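Local coordinates for protein guanylate kinase (Stenotrophomonas maltophilia, PDB 7S5E) that catalyses phosphoryl transfer from ATP to GMP, giving ADP and GDP, and so probably serves in the recycling of GMP, at residues A[36-41]-A[186-191]; A[40-45]-A[193-198]. All coordinates share one frame; numbering follows the deposited sequence.

Both contacts join the same two helices, 35-45 and 188-203, and their centres lie about 8 Å apart on one side of the chain's centre. Interaction 1 uses the N-terminal part of each helix, beside the bound ADP; interaction 2 follows one to two turns further along both, where the family's P-loop fold packs the pair against its parallel sheet. The segments overlap at N40 and A41, and L195 CD2 of interaction 2 packs at 4.2 Å against I38 CG2 of interaction 1. Together they form one continuous interface that joins the helix following the P-loop to the helix following the last sheet strand, 181-184, with the nucleotide at its N-terminal end.

Interaction 1: A[36-41]-A[186-191]; sequences SSIVNA and EVFDTA. With ADP (adenosine-5'-diphosphate), chain J.
F188 reaches from the start of helix 188-203 to the flank of helix 35-45, and the packing between the two segments is largely apolar, with no hydrogen bond across it. With CG anti to the backbone N (chi1 173°), the phenyl ring reaches S37 and I38 and presents its edge to the backbone there: F188 CZ lies 3.5 Å from S37 O, and I38 N is also near the ring plane. I38 CG1 touches F188 CE1 at 3.7 Å, the two side chains sliding past each other in opposite directions. A41 CB meets CZ of the same ring obliquely. Deeper in, I38 CD1 rests on A191 CB at 3.7 Å, while I38 CG2 lies against the A191 carbonyl group.

The polar interactions run through ADP. S36 N and S36 OG both donate to the beta-phosphate oxygen O2B, the hydroxyl at 2.9 Å, and S37 N gives a 2.8 Å bond to O1A of the alpha-phosphate. S37 OG sits between its backbone N and carbonyl carbon (chi1 42°), which brings it to O1A as well; it is also hydrogen-bonded to G34 O. At the other end of the nucleotide, adenine N6 donates to E186 O over 3.0 Å, nearly straight at 166°. The phosphate side belongs to the P-loop (Walker A), where G32, G34 and K35 also give backbone N-H groups to ADP.

V187 occupies the N-cap position of helix 188-203, which follows strand 181-184 after a short loop, N185 to V187; N185 touches both I38 and A191, and V192 of the same helix also touches I38 and A41.

Interaction 2: A[40-45]-A[193-198]; sequences NATLAR and DELCAI
Helices 40-45 and 193-198 pass each other at a crossing angle of -51°, their axes 9.3 Å apart at closest approach and T42 facing C196 with the CA atoms separated by 6.0 Å. T42 and L195 meet at about a right angle in the buried part of the contact. L195 CD2 comes within 3.5 Å of T42 OG1, whose hydroxyl is hydrogen-bonded to I38 O one turn earlier in its own helix. The other branch, T42 CG2, lies anti to the backbone N and touches both L195 CD2 and C196 SG. Behind L195 stand I183 and V137 of the parallel sheet, as expected of a P-loop kinase, in which helices pack on the faces of a central parallel sheet; further along, A197 packs on T200 and I198 on L204 of the second subunit.

At the exposed rim, R45 makes a salt bridge with D193. Its chain bends at chi3 (71°), and both terminal nitrogens grip a single carboxylate oxygen: R45 NH2 is 2.8 Å and NH1 2.9 Å from D193 OD1. That oxygen lies in the guanidinium plane, although the plane of the D193 carboxylate is turned 71° from it. C196 SG sits over one face of the same guanidinium, offset toward its rim and 3.7 Å from R45 NE.

Interaction 1: A[36-41]-A[186-191]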
loop_
_atom_site.group_PDB
_atom_site.type_symbol
_atom_site.label_atom_id
_atom_site.label_comp_id
_atom_site.label_asym_id
_atom_site.label_seq_id
_atom_site.Cartn_x
_atom_site.Cartn_y
_atom_site.Cartn_z
ATOM N N SER A 36 6.163 18.713 1.265
ATOM C CA SER A 36 5.747 19.517 0.116
ATOM C C SER A 36 6.530 19.149 -1.137
ATOM O O SER A 36 5.951 19.008 -2.220
ATOM C CB SER A 36 5.904 21.007 0.412
ATOM O OG SER A 36 4.949 21.440 1.361
ATOM N N SER A 37 7.849 18.993 -1.013
ATOM C CA SER A 37 8.661 18.646 -2.176
ATOM C C SER A 37 8.401 17.218 -2.649
ATOM O O SER A 37 8.325 16.967 -3.856
ATOM C CB SER A 37 10.142 18.857 -1.852
ATOM O OG SER A 37 10.462 18.394 -0.550
ATOM N N ILE A 38 8.216 16.274 -1.722
ATOM C CA ILE A 38 7.949 14.894 -2.121
ATOM C C ILE A 38 6.603 14.801 -2.833
ATOM O O ILE A 38 6.472 14.135 -3.871
ATOM C CB ILE A 38 7.991 13.962 -0.898
ATOM C CG1 ILE A 38 9.381 13.942 -0.269
ATOM C CG2 ILE A 38 7.602 12.554 -1.309
ATOM C CD1 ILE A 38 9.388 13.316 1.101
ATOM N N VAL A 39 5.587 15.470 -2.289
ATOM C CA VAL A 39 4.253 15.431 -2.879
ATOM C C VAL A 39 4.264 16.052 -4.272
ATOM O O VAL A 39 3.628 15.538 -5.201
ATOM C CB VAL A 39 3.251 16.131 -1.938
ATOM C CG1 VAL A 39 1.937 16.468 -2.659
ATOM C CG2 VAL A 39 3.008 15.278 -0.678
ATOM N N ASN A 40 4.976 17.172 -4.443
ATOM C CA ASN A 40 5.011 17.822 -5.750
ATOM C C ASN A 40 5.660 16.927 -6.797
ATOM O O ASN A 40 5.206 16.879 -7.946
ATOM C CB ASN A 40 5.749 19.161 -5.668
ATOM C CG ASN A 40 4.940 20.239 -4.966
ATOM O OD1 ASN A 40 3.710 20.181 -4.908
ATOM N ND2 ASN A 40 5.629 21.251 -4.455
ATOM N N ALA A 41 6.728 16.212 -6.422
ATOM C CA ALA A 41 7.358 15.297 -7.367
ATOM C C ALA A 41 6.453 14.116 -7.654
ATOM O O ALA A 41 6.361 13.659 -8.799
ATOM C CB ALA A 41 8.701 14.810 -6.829
ATOM N N GLU A 186 14.795 9.909 3.999
ATOM C CA GLU A 186 16.242 10.054 4.034
ATOM C C GLU A 186 16.766 10.471 2.664
ATOM O O GLU A 186 17.353 11.547 2.518
ATOM C CB GLU A 186 16.895 8.752 4.506
ATOM C CG GLU A 186 18.354 8.911 4.879
ATOM C CD GLU A 186 18.920 7.673 5.541
ATOM O OE1 GLU A 186 18.147 6.719 5.780
ATOM O OE2 GLU A 186 20.138 7.657 5.822
ATOM N N VAL A 187 16.516 9.651 1.649
ATOM C CA VAL A 187 16.878 9.956 0.271
ATOM C C VAL A 187 15.612 10.410 -0.442
ATOM O O VAL A 187 14.637 9.653 -0.527
ATOM C CB VAL A 187 17.500 8.731 -0.419
ATOM C CG1 VAL A 187 17.819 9.029 -1.877
ATOM C CG2 VAL A 187 18.746 8.286 0.323
ATOM N N PHE A 188 15.636 11.645 -0.963
ATOM C CA PHE A 188 14.435 12.267 -1.520
ATOM C C PHE A 188 13.819 11.414 -2.624
ATOM O O PHE A 188 12.612 11.145 -2.616
ATOM C CB PHE A 188 14.774 13.666 -2.048
ATOM C CG PHE A 188 13.642 14.335 -2.798
ATOM C CD1 PHE A 188 12.576 14.903 -2.118
ATOM C CD2 PHE A 188 13.654 14.405 -4.180
ATOM C CE1 PHE A 188 11.541 15.519 -2.802
ATOM C CE2 PHE A 188 12.623 15.025 -4.868
ATOM C CZ PHE A 188 11.566 15.584 -4.181
ATOM N N ASP A 189 14.637 10.978 -3.584
ATOM C CA ASP A 189 14.112 10.215 -4.709
ATOM C C ASP A 189 13.478 8.911 -4.253
ATOM O O ASP A 189 12.516 8.439 -4.871
ATOM C CB ASP A 189 15.218 9.946 -5.724
ATOM C CG ASP A 189 15.575 11.181 -6.520
ATOM O OD1 ASP A 189 14.889 12.209 -6.323
ATOM O OD2 ASP A 189 16.524 11.125 -7.340
ATOM N N THR A 190 14.004 8.309 -3.185
ATOM C CA THR A 190 13.401 7.093 -2.655
ATOM C C THR A 190 12.051 7.385 -2.017
ATOM O O THR A 190 11.097 6.611 -2.182
ATOM C CB THR A 190 14.354 6.437 -1.657
ATOM O OG1 THR A 190 15.567 6.072 -2.331
ATOM C CG2 THR A 190 13.720 5.210 -1.030
ATOM N N ALA A 191 11.942 8.504 -1.298
ATOM C CA ALA A 191 10.664 8.852 -0.689
ATOM C C ALA A 191 9.605 9.091 -1.759
ATOM O O ALA A 191 8.433 8.742 -1.572
ATOM C CB ALA A 191 10.824 10.066 0.221
HETATM P PB ADP J . 8.046 20.676 4.384
HETATM O O1B ADP J . 7.914 19.368 5.202
HETATM O O2B ADP J . 6.945 20.839 3.324
HETATM O O3B ADP J . 8.083 21.958 5.251
HETATM P PA ADP J . 9.727 21.035 2.055
HETATM O O1A ADP J . 9.358 19.921 1.144
HETATM O O2A ADP J . 8.991 22.329 1.703
HETATM O O3A ADP J . 9.415 20.675 3.574
HETATM O "O5'" ADP J . 11.262 21.310 2.172
HETATM C "C5'" ADP J . 12.009 20.962 3.353
HETATM C "C4'" ADP J . 13.447 21.291 3.058
HETATM O "O4'" ADP J . 14.245 20.088 3.134
HETATM C "C3'" ADP J . 13.670 21.838 1.655
HETATM O "O3'" ADP J . 14.789 22.718 1.662
HETATM C "C2'" ADP J . 13.896 20.559 0.845
HETATM O "O2'" ADP J . 14.595 20.793 -0.371
HETATM C "C1'" ADP J . 14.716 19.735 1.843
HETATM N N9 ADP J . 14.602 18.286 1.690
HETATM C C8 ADP J . 13.463 17.564 1.445
HETATM N N7 ADP J . 13.649 16.267 1.433
HETATM C C5 ADP J . 15.005 16.123 1.683
HETATM C C6 ADP J . 15.834 14.993 1.815
HETATM N N6 ADP J . 15.399 13.732 1.711
HETATM N N1 ADP J . 17.145 15.200 2.066
HETATM C C2 ADP J . 17.588 16.456 2.174
HETATM N N3 ADP J . 16.902 17.598 2.075
HETATM C C4 ADP J . 15.608 17.363 1.833
#

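Interaction 2: A[40-45]-A[193-198]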
loop_
_atom_site.group_PDB
_atom_site.type_symbol
_atom_site.label_atom_id
_atom_site.label_comp_id
_atom_site.label_asym_id
_atom_site.label_seq_id
_atom_site.Cartn_x
_atom_site.Cartn_y
_atom_site.Cartn_z
ATOM N N ASN A 40 4.976 17.172 -4.443
ATOM C CA ASN A 40 5.011 17.822 -5.750
ATOM C C ASN A 40 5.660 16.927 -6.797
ATOM O O ASN A 40 5.206 16.879 -7.946
ATOM C CB ASN A 40 5.749 19.161 -5.668
ATOM C CG ASN A 40 4.940 20.239 -4.966
ATOM O OD1 ASN A 40 3.710 20.181 -4.908
ATOM N ND2 ASN A 40 5.629 21.251 -4.455
ATOM N N ALA A 41 6.728 16.212 -6.422
ATOM C CA ALA A 41 7.358 15.297 -7.367
ATOM C C ALA A 41 6.453 14.116 -7.654
ATOM O O ALA A 41 6.361 13.659 -8.799
ATOM C CB ALA A 41 8.701 14.810 -6.829
ATOM N N THR A 42 5.738 13.642 -6.630
ATOM C CA THR A 42 4.857 12.493 -6.802
ATOM C C THR A 42 3.679 12.833 -7.709
ATOM O O THR A 42 3.399 12.110 -8.674
ATOM C CB THR A 42 4.366 12.004 -5.429
ATOM O OG1 THR A 42 5.486 11.602 -4.628
ATOM C CG2 THR A 42 3.419 10.828 -5.574
ATOM N N LEU A 43 2.994 13.948 -7.435
ATOM C CA LEU A 43 1.874 14.335 -8.287
ATOM C C LEU A 43 2.335 14.618 -9.709
ATOM O O LEU A 43 1.567 14.429 -10.659
ATOM C CB LEU A 43 1.134 15.524 -7.690
ATOM C CG LEU A 43 0.577 15.163 -6.309
ATOM C CD1 LEU A 43 -0.077 16.376 -5.650
ATOM C CD2 LEU A 43 -0.367 13.955 -6.370
ATOM N N ALA A 44 3.568 15.105 -9.868
ATOM C CA ALA A 44 4.114 15.292 -11.204
ATOM C C ALA A 44 4.182 13.965 -11.942
ATOM O O ALA A 44 3.936 13.905 -13.153
ATOM C CB ALA A 44 5.500 15.930 -11.119
ATOM N N ARG A 45 4.484 12.881 -11.216
ATOM C CA ARG A 45 4.540 11.549 -11.801
ATOM C C ARG A 45 3.185 10.861 -11.834
ATOM O O ARG A 45 2.966 10.009 -12.699
ATOM C CB ARG A 45 5.539 10.682 -11.037
ATOM C CG ARG A 45 6.924 10.777 -11.619
ATOM C CD ARG A 45 7.971 10.412 -10.600
ATOM N NE ARG A 45 7.939 8.983 -10.326
ATOM C CZ ARG A 45 8.775 8.352 -9.515
ATOM N NH1 ARG A 45 9.723 9.002 -8.859
ATOM N NH2 ARG A 45 8.669 7.033 -9.371
ATOM N N ASP A 193 9.541 7.626 -4.817
ATOM C CA ASP A 193 9.175 6.293 -5.284
ATOM C C ASP A 193 8.223 5.619 -4.311
ATOM O O ASP A 193 7.234 4.995 -4.718
ATOM C CB ASP A 193 10.424 5.442 -5.469
ATOM C CG ASP A 193 11.244 5.881 -6.649
ATOM O OD1 ASP A 193 10.691 6.560 -7.540
ATOM O OD2 ASP A 193 12.445 5.548 -6.689
ATOM N N GLU A 194 8.501 5.742 -3.012
ATOM C CA GLU A 194 7.692 5.047 -2.021
ATOM C C GLU A 194 6.284 5.623 -1.951
ATOM O O GLU A 194 5.314 4.878 -1.773
ATOM C CB GLU A 194 8.388 5.098 -0.663
ATOM C CG GLU A 194 9.619 4.200 -0.597
ATOM C CD GLU A 194 10.353 4.272 0.734
ATOM O OE1 GLU A 194 10.074 5.185 1.532
ATOM O OE2 GLU A 194 11.225 3.414 0.980
ATOM N N LEU A 195 6.146 6.946 -2.071
ATOM C CA LEU A 195 4.810 7.535 -2.112
ATOM C C LEU A 195 4.098 7.156 -3.411
ATOM O O LEU A 195 2.891 6.889 -3.417
ATOM C CB LEU A 195 4.890 9.054 -1.928
ATOM C CG LEU A 195 3.524 9.717 -1.748
ATOM C CD1 LEU A 195 2.800 9.160 -0.535
ATOM C CD2 LEU A 195 3.639 11.227 -1.652
ATOM N N CYS A 196 4.830 7.116 -4.520
ATOM C CA CYS A 196 4.239 6.613 -5.755
ATOM C C CYS A 196 3.760 5.179 -5.588
ATOM O O CYS A 196 2.716 4.798 -6.134
ATOM C CB CYS A 196 5.246 6.675 -6.900
ATOM S SG CYS A 196 5.625 8.299 -7.483
ATOM N N ALA A 197 4.526 4.359 -4.860
ATOM C CA ALA A 197 4.111 2.980 -4.644
ATOM C C ALA A 197 2.795 2.917 -3.878
ATOM O O ALA A 197 1.892 2.155 -4.246
ATOM C CB ALA A 197 5.209 2.220 -3.902
ATOM N N ILE A 198 2.641 3.763 -2.854
ATOM C CA ILE A 198 1.416 3.752 -2.058
ATOM C C ILE A 198 0.224 4.174 -2.910
ATOM O O ILE A 198 -0.863 3.590 -2.827
ATOM C CB ILE A 198 1.573 4.667 -0.829
ATOM C CG1 ILE A 198 2.653 4.141 0.112
ATOM C CG2 ILE A 198 0.245 4.813 -0.078
ATOM C CD1 ILE A 198 2.976 5.118 1.237
#